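Local coordinates for alpha,alpha-trehalose-phosphate synthase (UDP-forming) (Burkholderia multivorans, PDB 5UOF), which belongs to glycosyltransferase family 20 and has the two-domain GT-B fold, at residues Y381-D386 with A443-N448. Sequence-based numbering, arbitrary orientation.
Sequences YVASQD and ARLRAN. With NA (sodium ion), chain C; EDO (1,2-ethanediol), chain G.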
ATOM      1  N   TYR A 381      27.672   5.480  -0.661  1.00 11.99           N
ATOM      2  CA  TYR A 381      28.290   4.857  -1.824  1.00 11.01           C
ATOM      3  C   TYR A 381      28.848   5.915  -2.773  1.00 11.14           C
ATOM      4  O   TYR A 381      30.017   5.857  -3.174  1.00 10.18           O
ATOM      5  CB  TYR A 381      27.285   3.947  -2.552  1.00  7.87           C
ATOM      6  CG  TYR A 381      27.996   3.271  -3.690  1.00 11.14           C
ATOM      7  CD1 TYR A 381      28.777   2.149  -3.461  1.00 13.57           C
ATOM      8  CD2 TYR A 381      27.968   3.818  -4.972  1.00 12.75           C
ATOM      9  CE1 TYR A 381      29.493   1.562  -4.488  1.00 13.97           C
ATOM     10  CE2 TYR A 381      28.667   3.224  -6.018  1.00  9.80           C
ATOM     11  CZ  TYR A 381      29.439   2.098  -5.760  1.00 10.91           C
ATOM     12  OH  TYR A 381      30.168   1.520  -6.774  1.00 12.47           O
ATOM     13  N   VAL A 382      28.025   6.901  -3.134  1.00 10.49           N
ATOM     14  CA  VAL A 382      28.481   7.958  -4.039  1.00 10.34           C
ATOM     15  C   VAL A 382      29.653   8.708  -3.421  1.00 11.57           C
ATOM     16  O   VAL A 382      30.685   8.941  -4.066  1.00 11.98           O
ATOM     17  CB  VAL A 382      27.318   8.912  -4.368  1.00 12.67           C
ATOM     18  CG1 VAL A 382      27.807  10.139  -5.145  1.00 12.99           C
ATOM     19  CG2 VAL A 382      26.223   8.176  -5.143  1.00 10.80           C
ATOM     20  N   ALA A 383      29.506   9.096  -2.149  1.00 11.53           N
ATOM     21  CA  ALA A 383      30.541   9.909  -1.511  1.00  9.52           C
ATOM     22  C   ALA A 383      31.888   9.196  -1.467  1.00 15.05           C
ATOM     23  O   ALA A 383      32.939   9.850  -1.419  1.00 15.16           O
ATOM     24  CB  ALA A 383      30.098  10.293  -0.095  1.00 13.48           C
ATOM     25  N   SER A 384      31.884   7.864  -1.472  1.00 10.02           N
ATOM     26  CA  SER A 384      33.124   7.107  -1.371  1.00 11.20           C
ATOM     27  C   SER A 384      33.903   7.046  -2.684  1.00 13.21           C
ATOM     28  O   SER A 384      35.077   6.666  -2.668  1.00 11.59           O
ATOM     29  CB  SER A 384      32.819   5.680  -0.892  1.00 11.10           C
ATOM     30  OG  SER A 384      32.286   5.676   0.423  1.00 13.27           O
ATOM     31  N   GLN A 385      33.297   7.401  -3.811  1.00 12.59           N
ATOM     32  CA  GLN A 385      33.916   7.090  -5.096  1.00  9.98           C
ATOM     33  C   GLN A 385      35.093   7.998  -5.414  1.00 12.35           C
ATOM     34  O   GLN A 385      35.131   9.175  -5.041  1.00 12.55           O
ATOM     35  CB  GLN A 385      32.892   7.197  -6.227  1.00  8.41           C
ATOM     36  CG  GLN A 385      31.729   6.235  -6.026  1.00 10.10           C
ATOM     37  CD  GLN A 385      32.212   4.804  -5.857  1.00 14.09           C
ATOM     38  OE1 GLN A 385      32.940   4.272  -6.710  1.00 12.16           O
ATOM     39  NE2 GLN A 385      31.846   4.183  -4.739  1.00  9.32           N
ATOM     40  N   ASP A 386      36.061   7.429  -6.142  1.00 11.03           N
ATOM     41  CA  ASP A 386      37.140   8.222  -6.704  1.00 10.73           C
ATOM     42  C   ASP A 386      36.582   8.920  -7.940  1.00 11.11           C
ATOM     43  O   ASP A 386      36.139   8.237  -8.866  1.00 12.26           O
ATOM     44  CB  ASP A 386      38.331   7.323  -7.067  1.00 13.54           C
ATOM     45  CG  ASP A 386      39.571   8.113  -7.496  1.00 13.91           C
ATOM     46  OD1 ASP A 386      39.430   9.207  -8.094  1.00 14.72           O
ATOM     47  OD2 ASP A 386      40.705   7.642  -7.228  1.00 15.02           O
ATOM     48  N   ALA A 443      27.242  16.714  -6.428  1.00 11.76           N
ATOM     49  CA  ALA A 443      26.830  18.100  -6.238  1.00 14.31           C
ATOM     50  C   ALA A 443      25.584  18.178  -5.367  1.00 16.05           C
ATOM     51  O   ALA A 443      25.481  19.054  -4.501  1.00 15.31           O
ATOM     52  CB  ALA A 443      26.596  18.771  -7.589  1.00 19.93           C
ATOM     53  N   ARG A 444      24.639  17.255  -5.564  1.00 12.89           N
ATOM     54  CA  ARG A 444      23.455  17.218  -4.708  1.00 13.95           C
ATOM     55  C   ARG A 444      23.824  16.876  -3.268  1.00 17.21           C
ATOM     56  O   ARG A 444      23.286  17.470  -2.321  1.00 15.01           O
ATOM     57  CB  ARG A 444      22.437  16.212  -5.260  1.00 15.20           C
ATOM     58  CG  ARG A 444      21.850  16.568  -6.637  1.00 15.60           C
ATOM     59  CD  ARG A 444      21.080  17.895  -6.627  1.00 16.98           C
ATOM     60  NE  ARG A 444      19.958  17.902  -5.686  1.00 18.27           N
ATOM     61  CZ  ARG A 444      18.706  17.563  -5.990  1.00 23.81           C
ATOM     62  NH1 ARG A 444      18.394  17.172  -7.221  1.00 23.47           N
ATOM     63  NH2 ARG A 444      17.763  17.614  -5.052  1.00 24.47           N
ATOM     64  N   LEU A 445      24.736  15.919  -3.074  1.00 11.75           N
ATOM     65  CA  LEU A 445      25.141  15.580  -1.707  1.00 12.00           C
ATOM     66  C   LEU A 445      25.787  16.770  -1.021  1.00 18.59           C
ATOM     67  O   LEU A 445      25.587  16.992   0.177  1.00 15.57           O
ATOM     68  CB  LEU A 445      26.109  14.400  -1.698  1.00 13.86           C
ATOM     69  CG  LEU A 445      25.563  13.068  -2.214  1.00 14.44           C
ATOM     70  CD1 LEU A 445      26.657  12.014  -2.207  1.00 15.24           C
ATOM     71  CD2 LEU A 445      24.391  12.619  -1.340  1.00 13.38           C
ATOM     72  N   ARG A 446      26.585  17.541  -1.767  1.00 14.86           N
ATOM     73  CA  ARG A 446      27.282  18.665  -1.153  1.00 14.85           C
ATOM     74  C   ARG A 446      26.342  19.819  -0.841  1.00 17.12           C
ATOM     75  O   ARG A 446      26.624  20.610   0.069  1.00 20.57           O
ATOM     76  CB  ARG A 446      28.409  19.135  -2.062  1.00 16.91           C
ATOM     77  CG  ARG A 446      29.609  18.200  -2.070  1.00 16.41           C
ATOM     78  CD  ARG A 446      30.669  18.707  -3.042  1.00 16.99           C
ATOM     79  NE  ARG A 446      31.923  17.983  -2.894  1.00 19.76           N
ATOM     80  CZ  ARG A 446      32.801  17.799  -3.878  1.00 26.41           C
ATOM     81  NH1 ARG A 446      32.558  18.272  -5.096  1.00 20.69           N
ATOM     82  NH2 ARG A 446      33.921  17.127  -3.643  1.00 23.61           N
ATOM     83  N   ALA A 447      25.248  19.948  -1.587  1.00 14.52           N
ATOM     84  CA  ALA A 447      24.296  21.030  -1.372  1.00 17.76           C
ATOM     85  C   ALA A 447      23.263  20.696  -0.310  1.00 19.46           C
ATOM     86  O   ALA A 447      22.539  21.591   0.130  1.00 21.14           O
ATOM     87  CB  ALA A 447      23.582  21.390  -2.674  1.00 17.13           C
ATOM     88  N   ASN A 448      23.177  19.436   0.099  1.00 14.80           N
ATOM     89  CA  ASN A 448      22.298  19.019   1.187  1.00 11.72           C
ATOM     90  C   ASN A 448      23.082  18.077   2.098  1.00 15.62           C
ATOM     91  O   ASN A 448      22.724  16.916   2.297  1.00 14.81           O
ATOM     92  CB  ASN A 448      21.032  18.343   0.656  1.00 16.13           C
ATOM     93  CG  ASN A 448      20.126  17.892   1.768  1.00 18.19           C
ATOM     94  OD1 ASN A 448      20.050  18.554   2.804  1.00 14.91           O
ATOM     95  ND2 ASN A 448      19.468  16.741   1.593  1.00 15.30           N
TER
HETATM   96 NA    NA C 501      34.618   2.766  -7.276  1.00 14.93          NA
HETATM   97  C1  EDO G 505      25.728  23.247   3.565  1.00 35.75           C
HETATM   98  O1  EDO G 505      26.974  22.640   3.939  1.00 41.34           O
HETATM   99  C2  EDO G 505      25.271  22.713   2.208  1.00 36.83           C
HETATM  100  O2  EDO G 505      25.182  21.278   2.236  1.00 23.92           O
HETATM  101  O   HOH W   1      36.102   4.689  -7.490  1.00 14.35           O
HETATM  102  O   HOH W   2      34.913   2.586  -9.787  1.00 21.41           O
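Leu445 reaches from helix 431-447 to helix 376-384 and there meets Val382 and Ala383. Its CB points at the other helix, and CG is set anti to its own carbonyl carbon (chi1 -64°). With chi2 extended, CD1 becomes the leading atom. That methyl lies 3.7 Å from Val382 CG1 and 3.8 Å from Val382 CB; it meets Ala383 at the backbone, CD1 to N 4.1 Å, before the methyl, CD1 to CB 4.4 Å. The side-chain contacts are apolar, with CD1 set against Val382 CG1, Val382 CB and Ala383 CB. The evidence for thin packing is that one leucine methyl makes all the close approaches, only 91 Å² is buried in total, and the nearest CA atoms, of Ala383 and Leu445, are 7.8 Å apart. All three residues are nevertheless buried: His438 and Asn441 also touch Val382, Leu405 touches Leu445, and Pro239 and Ile242 touch Ala383.

Following Ser384, Gln385 bends back at chi2 over its own turn. Its NE2 donates to Tyr381 O at 2.9 Å, nearly straight (165°); the oxygen lies almost in the amide plane of Gln385, while NE2 is tilted about 33° from the Tyr381 carbonyl plane. Ser384 N approaches the same oxygen from the opposite face of that plane. NE2 also sits above the Tyr381 ring, offset toward its rim. These bonds, with those to Phe359 O and from Gly391 N, probably help hold the amide with OE1 toward the sodium ion, which OE1 binds at 2.3 Å. Waters 1 and 2 and the backbone oxygens of Arg360 and Ser362 complete the modelled coordination, and water 1 also accepts from Asp386 N at 3.1 Å. The arrangement thus joins a helix-helix contact to a sodium site beside helix 376-384, in the Rossmann-like domain of the GT-B fold that carries the six-stranded parallel sheet.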